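Local coordinates for protein YHDH (Escherichia coli, PDB 1O89) that probably catalyses the NADPH-dependent reduction of acrylyl-CoA to propanoyl-CoA, acting as a homodimer of the zinc-containing alcohol dehydrogenase family, at residues Asp50-Val55 / Ala120-Val125; Asp54-Ser59 / Ala87-Thr92; Gly192-Ala197 / Gly212-Leu217; Glu229-Ala234 / Gln251-Gly256. All coordinates share one frame; numbering follows the deposited sequence.

Contact 1: Asp50-Val55 / Ala120-Val125; sequences DVTVDV and AEQARV
The pairing of V51 with V125 and of V53 with A123 makes strands 51-55 and 122-125 antiparallel, their axes 4.7 Å apart and their directions 155° from each other. Both lie in the mixed sheet of the GroES-like domain, and a classic beta bulge, with D50 and V51 both facing V125, ends the pairing. Each hydrogen-bonded pair closes two bonds; V53 N reaches A123 O at 2.9 Å and is nearly straight. The CA atoms of T52 and Q122 add CA-H...O contacts to A123 O and V53 O. On the face carrying T52, D54, Q122 and R124, R124 bends at chi3 (-58°) and its NE donates to T52 OG1 at 3.2 Å, the hydroxyl lying at the guanidinium edge, 23° out of its plane. T52 CG2, anti to its own N, leans instead toward Q122 OE1 (3.7 Å), a buried oxygen with no polar partner in the model, whereas NE2 of that amide bonds E43. V51, V53, A123 and V125 occupy the other face, where V104 and L106 of strand 103-107 pack on V53 and V125. At the far end, V55 CG2 lies 4.2 Å from A123 CB, and one water donates to both V55 O and E121 O, the latter at 3.0 Å.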
loop_
_atom_site.group_PDB
_atom_site.type_symbol
_atom_site.label_atom_id
_atom_site.label_comp_id
_atom_site.label_asym_id
_atom_site.label_seq_id
_atom_site.Cartn_x
_atom_site.Cartn_y
_atom_site.Cartn_z
ATOM N N ASP A 50 29.812 2.787 -19.168
ATOM C CA ASP A 50 31.179 2.950 -18.651
ATOM C C ASP A 50 31.764 1.670 -18.031
ATOM O O ASP A 50 32.884 1.682 -17.537
ATOM C CB ASP A 50 31.277 4.131 -17.661
ATOM C CG ASP A 50 30.157 4.150 -16.640
ATOM O OD1 ASP A 50 29.596 3.079 -16.334
ATOM O OD2 ASP A 50 29.767 5.203 -16.091
ATOM N N VAL A 51 31.017 0.571 -18.066
ATOM C CA VAL A 51 31.530 -0.720 -17.615
ATOM C C VAL A 51 31.184 -1.784 -18.639
ATOM O O VAL A 51 30.012 -1.973 -18.984
ATOM C CB VAL A 51 30.965 -1.142 -16.238
ATOM C CG1 VAL A 51 31.685 -2.387 -15.724
ATOM C CG2 VAL A 51 31.082 -0.004 -15.231
ATOM N N THR A 52 32.215 -2.464 -19.133
ATOM C CA THR A 52 32.043 -3.636 -19.979
ATOM C C THR A 52 32.294 -4.903 -19.159
ATOM O O THR A 52 33.283 -4.990 -18.435
ATOM C CB THR A 52 32.981 -3.555 -21.187
ATOM O OG1 THR A 52 32.707 -2.354 -21.907
ATOM C CG2 THR A 52 32.687 -4.656 -22.204
ATOM N N VAL A 53 31.380 -5.864 -19.271
ATOM C CA VAL A 53 31.440 -7.117 -18.522
ATOM C C VAL A 53 31.558 -8.313 -19.487
ATOM O O VAL A 53 30.816 -8.409 -20.476
ATOM C CB VAL A 53 30.176 -7.300 -17.644
ATOM C CG1 VAL A 53 30.261 -8.578 -16.819
ATOM C CG2 VAL A 53 29.963 -6.089 -16.738
ATOM N N ASP A 54 32.537 -9.177 -19.208
ATOM C CA ASP A 54 32.651 -10.515 -19.802
ATOM C C ASP A 54 31.635 -11.437 -19.139
ATOM O O ASP A 54 31.809 -11.855 -17.997
ATOM C CB ASP A 54 34.049 -11.101 -19.582
ATOM C CG ASP A 54 35.112 -10.417 -20.418
ATOM O OD1 ASP A 54 34.839 -10.083 -21.588
ATOM O OD2 ASP A 54 36.250 -10.168 -19.984
ATOM N N VAL A 55 30.559 -11.726 -19.853
ATOM C CA VAL A 55 29.460 -12.499 -19.309
ATOM C C VAL A 55 29.860 -13.964 -19.280
ATOM O O VAL A 55 30.432 -14.512 -20.237
ATOM C CB VAL A 55 28.176 -12.272 -20.135
ATOM C CG1 VAL A 55 26.994 -13.067 -19.573
ATOM C CG2 VAL A 55 27.847 -10.802 -20.162
ATOM N N ALA A 120 25.051 -12.788 -24.499
ATOM C CA ALA A 120 26.161 -12.300 -25.296
ATOM C C ALA A 120 27.436 -12.443 -24.473
ATOM O O ALA A 120 27.369 -12.460 -23.247
ATOM C CB ALA A 120 25.941 -10.858 -25.666
ATOM N N GLU A 121 28.583 -12.536 -25.138
ATOM C CA GLU A 121 29.864 -12.670 -24.436
ATOM C C GLU A 121 30.253 -11.379 -23.730
ATOM O O GLU A 121 31.052 -11.399 -22.796
ATOM C CB GLU A 121 30.981 -13.078 -25.395
ATOM C CG GLU A 121 30.793 -14.482 -25.945
ATOM C CD GLU A 121 31.858 -14.891 -26.940
ATOM O OE1 GLU A 121 32.496 -14.014 -27.567
ATOM O OE2 GLU A 121 32.046 -16.106 -27.098
ATOM N N GLN A 122 29.700 -10.260 -24.183
ATOM C CA GLN A 122 29.960 -8.985 -23.540
ATOM C C GLN A 122 28.699 -8.156 -23.434
ATOM O O GLN A 122 27.853 -8.201 -24.324
ATOM C CB GLN A 122 30.999 -8.196 -24.328
ATOM C CG GLN A 122 32.290 -8.948 -24.654
ATOM C CD GLN A 122 33.299 -8.040 -25.307
ATOM O OE1 GLN A 122 33.273 -6.838 -25.078
ATOM N NE2 GLN A 122 34.191 -8.605 -26.129
ATOM N N ALA A 123 28.589 -7.407 -22.342
ATOM C CA ALA A 123 27.541 -6.414 -22.154
ATOM C C ALA A 123 28.171 -5.105 -21.675
ATOM O O ALA A 123 29.105 -5.122 -20.883
ATOM C CB ALA A 123 26.543 -6.909 -21.150
ATOM N N ARG A 124 27.702 -3.979 -22.201
ATOM C CA ARG A 124 28.154 -2.656 -21.766
ATOM C C ARG A 124 26.976 -1.953 -21.089
ATOM O O ARG A 124 25.908 -1.789 -21.680
ATOM C CB ARG A 124 28.682 -1.830 -22.946
ATOM C CG ARG A 124 29.455 -0.573 -22.523
ATOM C CD ARG A 124 30.241 0.148 -23.632
ATOM N NE ARG A 124 31.230 -0.715 -24.280
ATOM C CZ ARG A 124 31.790 -0.489 -25.474
ATOM N NH1 ARG A 124 31.467 0.586 -26.197
ATOM N NH2 ARG A 124 32.690 -1.352 -25.952
ATOM N N VAL A 125 27.187 -1.578 -19.836
ATOM C CA VAL A 125 26.158 -1.005 -18.994
ATOM C C VAL A 125 26.695 0.149 -18.155
ATOM O O VAL A 125 27.903 0.366 -18.072
ATOM C CB VAL A 125 25.592 -2.074 -18.043
ATOM C CG1 VAL A 125 24.883 -3.191 -18.846
ATOM C CG2 VAL A 125 26.687 -2.662 -17.144
HETATM O O HOH W 1 32.440 -13.933 -21.920
#

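Contact 2: Asp54-Ser59 / Ala87-Thr92; sequences DVHWSS and AGTVRT
D54 and R91 cross at about a right angle, with carboxylate and guanidinium planes 79° apart. The salt bridge is therefore not a flat two-pronged pair: R91 NE meets the syn side of D54 OD1 at 3.0 Å, and NH2 adds only a weak bond to the same oxygen. A bend at chi3 (-80°) turns the guanidinium back toward the aspartate, and its NH1 makes a second salt bridge, to E43. A leucine in place of D54 would probably leave R91 NE without its acceptor and the guanidinium held mainly by E43. H56 approaches T89 obliquely; the hydroxyl OG1 sits at the ring edge, 3.0 Å from H56 NE2, and either group could donate. D54 O lies over the centre of one imidazole face, 3.7 Å above its plane. G88 CA comes within 3.5 Å of H56 CD2, and a CB on G88 would collide with D54 O. The backbones are antiparallel at 169°. T89 N donates to D54 O, while A87 O accepts from both H56 N and W57 N, each at 3.1 Å. Those two donors on one carbonyl, with the register slipping by one residue, define a classic beta bulge between two antiparallel strands of the mixed sheet of the GroES-like domain.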
loop_
_atom_site.group_PDB
_atom_site.type_symbol
_atom_site.label_atom_id
_atom_site.label_comp_id
_atom_site.label_asym_id
_atom_site.label_seq_id
_atom_site.Cartn_x
_atom_site.Cartn_y
_atom_site.Cartn_z
ATOM N N ASP A 54 32.537 -9.177 -19.208
ATOM C CA ASP A 54 32.651 -10.515 -19.802
ATOM C C ASP A 54 31.635 -11.437 -19.139
ATOM O O ASP A 54 31.809 -11.855 -17.997
ATOM C CB ASP A 54 34.049 -11.101 -19.582
ATOM C CG ASP A 54 35.112 -10.417 -20.418
ATOM O OD1 ASP A 54 34.839 -10.083 -21.588
ATOM O OD2 ASP A 54 36.250 -10.168 -19.984
ATOM N N VAL A 55 30.559 -11.726 -19.853
ATOM C CA VAL A 55 29.460 -12.499 -19.309
ATOM C C VAL A 55 29.860 -13.964 -19.280
ATOM O O VAL A 55 30.432 -14.512 -20.237
ATOM C CB VAL A 55 28.176 -12.272 -20.135
ATOM C CG1 VAL A 55 26.994 -13.067 -19.573
ATOM C CG2 VAL A 55 27.847 -10.802 -20.162
ATOM N N HIS A 56 29.628 -14.585 -18.138
ATOM C CA HIS A 56 29.938 -15.993 -17.968
ATOM C C HIS A 56 28.635 -16.791 -17.918
ATOM O O HIS A 56 28.562 -17.883 -18.467
ATOM C CB HIS A 56 30.735 -16.192 -16.683
ATOM C CG HIS A 56 32.092 -15.561 -16.704
ATOM N ND1 HIS A 56 32.909 -15.578 -17.817
ATOM C CD2 HIS A 56 32.798 -14.935 -15.730
ATOM C CE1 HIS A 56 34.053 -14.980 -17.532
ATOM N NE2 HIS A 56 34.011 -14.580 -16.272
ATOM N N TRP A 57 27.632 -16.243 -17.230
ATOM C CA TRP A 57 26.303 -16.857 -17.099
ATOM C C TRP A 57 25.196 -15.837 -17.311
ATOM O O TRP A 57 25.280 -14.699 -16.836
ATOM C CB TRP A 57 26.107 -17.487 -15.704
ATOM C CG TRP A 57 26.968 -18.683 -15.412
ATOM C CD1 TRP A 57 28.145 -18.692 -14.716
ATOM C CD2 TRP A 57 26.725 -20.049 -15.797
ATOM N NE1 TRP A 57 28.650 -19.968 -14.654
ATOM C CE2 TRP A 57 27.796 -20.825 -15.294
ATOM C CE3 TRP A 57 25.703 -20.700 -16.501
ATOM C CZ2 TRP A 57 27.891 -22.210 -15.493
ATOM C CZ3 TRP A 57 25.792 -22.086 -16.692
ATOM C CH2 TRP A 57 26.881 -22.822 -16.191
ATOM N N SER A 58 24.153 -16.251 -18.015
ATOM C CA SER A 58 22.893 -15.508 -18.073
ATOM C C SER A 58 21.769 -16.535 -17.829
ATOM O O SER A 58 22.019 -17.584 -17.209
ATOM C CB SER A 58 22.760 -14.796 -19.425
ATOM O OG SER A 58 21.630 -13.919 -19.487
ATOM N N SER A 59 20.567 -16.240 -18.329
ATOM C CA SER A 59 19.344 -17.024 -18.096
ATOM C C SER A 59 18.330 -16.830 -19.210
ATOM O O SER A 59 18.407 -15.875 -19.986
ATOM C CB SER A 59 18.575 -16.539 -16.846
ATOM O OG SER A 59 19.436 -16.133 -15.815
ATOM N N ALA A 87 25.663 -12.389 -15.117
ATOM C CA ALA A 87 26.750 -12.300 -14.154
ATOM C C ALA A 87 28.036 -12.694 -14.838
ATOM O O ALA A 87 28.040 -13.565 -15.700
ATOM C CB ALA A 87 26.489 -13.207 -12.953
ATOM N N GLY A 88 29.131 -12.054 -14.455
ATOM C CA GLY A 88 30.424 -12.433 -14.970
ATOM C C GLY A 88 31.517 -11.572 -14.391
ATOM O O GLY A 88 31.461 -11.202 -13.227
ATOM N N THR A 89 32.499 -11.256 -15.231
ATOM C CA THR A 89 33.742 -10.579 -14.859
ATOM C C THR A 89 33.852 -9.235 -15.577
ATOM O O THR A 89 33.629 -9.162 -16.780
ATOM C CB THR A 89 34.909 -11.452 -15.303
ATOM O OG1 THR A 89 35.052 -12.546 -14.397
ATOM C CG2 THR A 89 36.208 -10.716 -15.211
ATOM N N VAL A 90 34.256 -8.195 -14.851
ATOM C CA VAL A 90 34.474 -6.879 -15.441
ATOM C C VAL A 90 35.673 -6.930 -16.392
ATOM O O VAL A 90 36.765 -7.316 -16.002
ATOM C CB VAL A 90 34.711 -5.799 -14.344
ATOM C CG1 VAL A 90 35.134 -4.471 -14.960
ATOM C CG2 VAL A 90 33.455 -5.612 -13.492
ATOM N N ARG A 91 35.448 -6.556 -17.648
ATOM C CA ARG A 91 36.506 -6.456 -18.654
ATOM C C ARG A 91 37.202 -5.098 -18.564
ATOM O O ARG A 91 38.404 -5.029 -18.307
ATOM C CB ARG A 91 35.923 -6.666 -20.062
ATOM C CG ARG A 91 36.888 -6.328 -21.208
ATOM C CD ARG A 91 36.328 -6.577 -22.601
ATOM N NE ARG A 91 36.427 -7.993 -22.936
ATOM C CZ ARG A 91 36.885 -8.491 -24.080
ATOM N NH1 ARG A 91 37.331 -7.710 -25.061
ATOM N NH2 ARG A 91 36.909 -9.810 -24.232
ATOM N N THR A 92 36.451 -4.025 -18.805
ATOM C CA THR A 92 36.983 -2.665 -18.682
ATOM C C THR A 92 36.028 -1.805 -17.888
ATOM O O THR A 92 34.834 -2.066 -17.866
ATOM C CB THR A 92 37.195 -2.015 -20.065
ATOM O OG1 THR A 92 37.565 -3.004 -21.029
ATOM C CG2 THR A 92 38.385 -1.080 -20.048
#

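Contact 3: Gly192-Ala197 / Gly212-Leu217; sequences GYQVVA and GASRVL
V196 fits between R215 and L217: its CG1 lies 3.7 Å from L217 CG, and its CG2 is 3.6 Å from R215 NE. The two methyls thus divide the neighbouring strand's side chains between them, a split set by chi1 of 176°, which places CG1 anti to the backbone N. Beyond, W233 packs on all three residues, while the charged end of R215 is bridged to E170. On the other face the filling is finer, A197 CB resting 3.8 Å from A213 CB, with V216 CG2 more loosely beside it at 4.4 Å. S214 and Q194 form a shallow outer border, where Q194 CG touches S214 OG at 3.7 Å. Strands 195-197 and 215-217 run parallel with a 34° twist, joined through helix 205-211 in a beta-alpha-beta unit of the six-stranded Rossmann-type sheet. G212, with positive phi, ends that helix. Three backbone bonds carry the pairing: S214 N to V195 O (2.8 Å), A197 N to R215 O and L217 N to A197 O (both 3.0 Å). The side chains add chiefly apolar contact, which implies that polar hold between the strands is left to the backbone, a short way from the NADP-binding residue S199.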
loop_
_atom_site.group_PDB
_atom_site.type_symbol
_atom_site.label_atom_id
_atom_site.label_comp_id
_atom_site.label_asym_id
_atom_site.label_seq_id
_atom_site.Cartn_x
_atom_site.Cartn_y
_atom_site.Cartn_z
ATOM N N GLY A 192 10.624 -18.447 9.236
ATOM C CA GLY A 192 9.759 -18.867 10.332
ATOM C C GLY A 192 8.270 -18.688 10.103
ATOM O O GLY A 192 7.477 -19.030 10.966
ATOM N N TYR A 193 7.882 -18.161 8.950
ATOM C CA TYR A 193 6.473 -17.929 8.639
ATOM C C TYR A 193 5.756 -19.232 8.262
ATOM O O TYR A 193 6.362 -20.176 7.766
ATOM C CB TYR A 193 6.329 -16.923 7.484
ATOM C CG TYR A 193 6.811 -15.506 7.766
ATOM C CD1 TYR A 193 8.145 -15.152 7.584
ATOM C CD2 TYR A 193 5.926 -14.516 8.191
ATOM C CE1 TYR A 193 8.596 -13.869 7.828
ATOM C CE2 TYR A 193 6.370 -13.215 8.440
ATOM C CZ TYR A 193 7.706 -12.901 8.257
ATOM O OH TYR A 193 8.153 -11.629 8.496
ATOM N N GLN A 194 4.455 -19.266 8.522
ATOM C CA GLN A 194 3.579 -20.346 8.088
ATOM C C GLN A 194 3.030 -19.942 6.724
ATOM O O GLN A 194 2.328 -18.933 6.612
ATOM C CB GLN A 194 2.432 -20.532 9.087
ATOM C CG GLN A 194 1.447 -21.619 8.698
ATOM C CD GLN A 194 0.869 -22.362 9.891
ATOM O OE1 GLN A 194 0.765 -21.817 10.987
ATOM N NE2 GLN A 194 0.483 -23.601 9.672
ATOM N N VAL A 195 3.363 -20.708 5.692
ATOM C CA VAL A 195 3.063 -20.311 4.324
ATOM C C VAL A 195 1.942 -21.141 3.717
ATOM O O VAL A 195 1.883 -22.348 3.903
ATOM C CB VAL A 195 4.307 -20.433 3.437
ATOM C CG1 VAL A 195 4.062 -19.770 2.079
ATOM C CG2 VAL A 195 5.522 -19.822 4.141
ATOM N N VAL A 196 1.041 -20.468 3.012
ATOM C CA VAL A 196 0.028 -21.117 2.197
ATOM C C VAL A 196 0.315 -20.725 0.755
ATOM O O VAL A 196 0.245 -19.546 0.408
ATOM C CB VAL A 196 -1.403 -20.668 2.576
ATOM C CG1 VAL A 196 -2.437 -21.289 1.624
ATOM C CG2 VAL A 196 -1.709 -21.028 4.022
ATOM N N ALA A 197 0.662 -21.716 -0.062
ATOM C CA ALA A 197 0.884 -21.527 -1.482
ATOM C C ALA A 197 -0.422 -21.676 -2.254
ATOM O O ALA A 197 -1.191 -22.612 -2.021
ATOM C CB ALA A 197 1.893 -22.528 -1.983
ATOM N N GLY A 212 8.259 -25.528 1.604
ATOM C CA GLY A 212 7.901 -25.047 2.925
ATOM C C GLY A 212 6.456 -24.617 3.131
ATOM O O GLY A 212 6.134 -24.069 4.179
ATOM N N ALA A 213 5.591 -24.841 2.149
ATOM C CA ALA A 213 4.182 -24.494 2.281
ATOM C C ALA A 213 3.491 -25.511 3.182
ATOM O O ALA A 213 3.653 -26.717 2.987
ATOM C CB ALA A 213 3.517 -24.460 0.913
ATOM N N SER A 214 2.747 -25.030 4.176
ATOM C CA SER A 214 1.958 -25.915 5.047
ATOM C C SER A 214 0.681 -26.403 4.368
ATOM O O SER A 214 0.199 -27.489 4.671
ATOM C CB SER A 214 1.590 -25.224 6.356
ATOM O OG SER A 214 2.735 -24.680 6.980
ATOM N N ARG A 215 0.111 -25.587 3.482
ATOM C CA ARG A 215 -1.039 -26.020 2.685
ATOM C C ARG A 215 -1.064 -25.350 1.316
ATOM O O ARG A 215 -0.455 -24.296 1.108
ATOM C CB ARG A 215 -2.372 -25.793 3.425
ATOM C CG ARG A 215 -2.285 -24.886 4.651
ATOM C CD ARG A 215 -3.591 -24.734 5.408
ATOM N NE ARG A 215 -4.057 -23.347 5.447
ATOM C CZ ARG A 215 -5.148 -22.883 4.834
ATOM N NH1 ARG A 215 -5.926 -23.676 4.101
ATOM N NH2 ARG A 215 -5.477 -21.602 4.954
ATOM N N VAL A 216 -1.775 -25.982 0.389
ATOM C CA VAL A 216 -1.857 -25.517 -0.985
ATOM C C VAL A 216 -3.313 -25.410 -1.451
ATOM O O VAL A 216 -4.047 -26.397 -1.450
ATOM C CB VAL A 216 -1.090 -26.452 -1.935
ATOM C CG1 VAL A 216 -1.175 -25.940 -3.386
ATOM C CG2 VAL A 216 0.374 -26.625 -1.477
ATOM N N LEU A 217 -3.710 -24.209 -1.861
ATOM C CA LEU A 217 -5.048 -23.941 -2.365
ATOM C C LEU A 217 -5.050 -23.802 -3.896
ATOM O O LEU A 217 -4.061 -23.356 -4.475
ATOM C CB LEU A 217 -5.566 -22.650 -1.719
ATOM C CG LEU A 217 -5.418 -22.577 -0.194
ATOM C CD1 LEU A 217 -5.960 -21.273 0.342
ATOM C CD2 LEU A 217 -6.111 -23.759 0.469
#

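Contact 4: Glu229-Ala234 / Gln251-Gly256; sequences EKQVWA and QMNYGG
Q251 holds the start of strand 233-238 and the residue before it at two points. Its carbonyl O takes bonds from V232 N (2.9 Å) and W233 N (3.2 Å), and its side-chain OE1 accepts from W233 NE1 at 2.8 Å. The amide and indole planes stand 73° apart, and the donor lies 48° out of the amide plane, so the bond is not aimed at a lone pair. Q251 CB also touches W233 CD1. With an alanine in place of Q251 the indole N-H is likely to lose this acceptor, and the ring's rotation to be less firmly fixed. V232 CG2 covers one indole face, 3.5 Å above it, while M252 SD sits at the ring edge, 5.2 Å from the five-membered ring's centroid, a Met-aromatic contact. W233 O in turn accepts from N253 N at 2.8 Å. Further out, Q231 OE1 receives Y254 N (2.9 Å) at the type II turn N253-G256, whose G255 has positive phi. Y254 reaches across the dimer, its OH bonded to D287 of the second subunit. E229, salt-bridged to K247 and R226, borders Q251. Two of the five hydrogen bonds thus use uncharged amide oxygens, which supplement a backbone pairing limited to a single bridge, W233 with M252.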
loop_
_atom_site.group_PDB
_atom_site.type_symbol
_atom_site.label_atom_id
_atom_site.label_comp_id
_atom_site.label_asym_id
_atom_site.label_seq_id
_atom_site.Cartn_x
_atom_site.Cartn_y
_atom_site.Cartn_z
ATOM N N GLU A 229 -14.023 -9.944 3.098
ATOM C CA GLU A 229 -14.251 -11.343 3.445
ATOM C C GLU A 229 -13.660 -11.644 4.811
ATOM O O GLU A 229 -13.012 -10.797 5.396
ATOM C CB GLU A 229 -13.584 -12.256 2.413
ATOM C CG GLU A 229 -13.819 -11.843 0.967
ATOM C CD GLU A 229 -14.242 -13.001 0.087
ATOM O OE1 GLU A 229 -13.493 -14.001 0.007
ATOM O OE2 GLU A 229 -15.321 -12.898 -0.526
ATOM N N LYS A 230 -13.865 -12.860 5.314
ATOM C CA LYS A 230 -13.272 -13.260 6.592
ATOM C C LYS A 230 -11.761 -13.015 6.578
ATOM O O LYS A 230 -11.081 -13.310 5.581
ATOM C CB LYS A 230 -13.556 -14.734 6.898
ATOM C CG LYS A 230 -13.075 -15.166 8.278
ATOM C CD LYS A 230 -13.158 -16.667 8.500
ATOM C CE LYS A 230 -12.872 -16.990 9.964
ATOM N NZ LYS A 230 -12.765 -18.451 10.213
ATOM N N GLN A 231 -11.252 -12.473 7.682
ATOM C CA GLN A 231 -9.829 -12.174 7.841
ATOM C C GLN A 231 -9.027 -13.460 8.072
ATOM O O GLN A 231 -9.181 -14.098 9.108
ATOM C CB GLN A 231 -9.609 -11.246 9.043
ATOM C CG GLN A 231 -9.961 -9.785 8.817
ATOM C CD GLN A 231 -10.050 -9.012 10.121
ATOM O OE1 GLN A 231 -9.049 -8.493 10.611
ATOM N NE2 GLN A 231 -11.246 -8.953 10.694
ATOM N N VAL A 232 -8.177 -13.829 7.111
ATOM C CA VAL A 232 -7.339 -15.030 7.245
ATOM C C VAL A 232 -5.823 -14.804 7.083
ATOM O O VAL A 232 -5.048 -15.565 7.651
ATOM C CB VAL A 232 -7.818 -16.191 6.302
ATOM C CG1 VAL A 232 -9.122 -16.802 6.805
ATOM C CG2 VAL A 232 -7.991 -15.729 4.867
ATOM N N TRP A 233 -5.382 -13.780 6.350
ATOM C CA TRP A 233 -3.930 -13.604 6.097
ATOM C C TRP A 233 -3.279 -12.454 6.867
ATOM O O TRP A 233 -3.792 -11.334 6.877
ATOM C CB TRP A 233 -3.620 -13.405 4.605
ATOM C CG TRP A 233 -4.381 -14.257 3.676
ATOM C CD1 TRP A 233 -5.199 -13.838 2.673
ATOM C CD2 TRP A 233 -4.394 -15.678 3.642
ATOM N NE1 TRP A 233 -5.748 -14.916 2.028
ATOM C CE2 TRP A 233 -5.258 -16.064 2.592
ATOM C CE3 TRP A 233 -3.767 -16.677 4.397
ATOM C CZ2 TRP A 233 -5.516 -17.400 2.286
ATOM C CZ3 TRP A 233 -4.023 -18.007 4.089
ATOM C CH2 TRP A 233 -4.893 -18.354 3.047
ATOM N N ALA A 234 -2.126 -12.732 7.481
ATOM C CA ALA A 234 -1.314 -11.691 8.123
ATOM C C ALA A 234 -0.563 -10.890 7.073
ATOM O O ALA A 234 -0.357 -9.673 7.215
ATOM C CB ALA A 234 -0.336 -12.311 9.097
ATOM N N GLN A 251 -9.328 -10.522 2.106
ATOM C CA GLN A 251 -9.042 -11.528 3.139
ATOM C C GLN A 251 -7.929 -11.120 4.115
ATOM O O GLN A 251 -7.622 -11.865 5.032
ATOM C CB GLN A 251 -8.640 -12.861 2.490
ATOM C CG GLN A 251 -9.756 -13.588 1.782
ATOM C CD GLN A 251 -9.285 -14.859 1.089
ATOM O OE1 GLN A 251 -8.144 -14.946 0.603
ATOM N NE2 GLN A 251 -10.161 -15.829 1.016
ATOM N N MET A 252 -7.318 -9.954 3.916
ATOM C CA MET A 252 -6.223 -9.503 4.784
ATOM C C MET A 252 -6.705 -9.167 6.208
ATOM O O MET A 252 -7.717 -8.494 6.394
ATOM C CB MET A 252 -5.543 -8.278 4.188
ATOM C CG MET A 252 -4.852 -8.507 2.847
ATOM S SD MET A 252 -3.673 -9.916 2.809
ATOM C CE MET A 252 -2.675 -9.451 4.243
ATOM N N ASN A 253 -5.978 -9.677 7.201
ATOM C CA ASN A 253 -6.113 -9.262 8.594
ATOM C C ASN A 253 -5.981 -7.764 8.708
ATOM O O ASN A 253 -5.315 -7.144 7.884
ATOM C CB ASN A 253 -4.997 -9.858 9.453
ATOM C CG ASN A 253 -5.177 -11.342 9.724
ATOM O OD1 ASN A 253 -6.205 -11.945 9.367
ATOM N ND2 ASN A 253 -4.183 -11.937 10.372
ATOM N N TYR A 254 -6.584 -7.203 9.750
ATOM C CA TYR A 254 -6.360 -5.814 10.121
ATOM C C TYR A 254 -4.862 -5.528 10.266
ATOM O O TYR A 254 -4.170 -6.188 11.041
ATOM C CB TYR A 254 -7.072 -5.498 11.445
ATOM C CG TYR A 254 -7.140 -4.027 11.725
ATOM C CD1 TYR A 254 -6.036 -3.344 12.229
ATOM C CD2 TYR A 254 -8.301 -3.304 11.461
ATOM C CE1 TYR A 254 -6.090 -1.979 12.478
ATOM C CE2 TYR A 254 -8.364 -1.946 11.702
ATOM C CZ TYR A 254 -7.255 -1.289 12.213
ATOM O OH TYR A 254 -7.307 0.058 12.454
ATOM N N GLY A 255 -4.378 -4.533 9.523
ATOM C CA GLY A 255 -2.995 -4.082 9.593
ATOM C C GLY A 255 -2.055 -4.911 8.738
ATOM O O GLY A 255 -0.848 -4.721 8.785
ATOM N N GLY A 256 -2.605 -5.813 7.935
ATOM C CA GLY A 256 -1.819 -6.698 7.106
ATOM C C GLY A 256 -1.262 -6.005 5.884
ATOM O O GLY A 256 -1.640 -4.899 5.548
#

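In the fold
Contacts 1 and 2 share strand 51-59, which pairs with 122-125 in one and 85-93 in the other; their centres are 6 Å apart, and T52 O probably bonds R91 N. Contact 1 is the buried member, whereas contact 2 is partly buried and carries an ion pair and an exposed histidine. Contacts 3 and 4 lie across the chain's centre, in the parallel nucleotide-binding sheet, with contact 1 and contact 3 about 40 Å apart between centres. Both are partly buried and meet at W233, whose CZ3 packs 3.8 Å from V196 CG2. Contact 3 rests on parallel backbone pairing and aliphatic packing; contact 4 relies more on amide side chains and borders the second subunit.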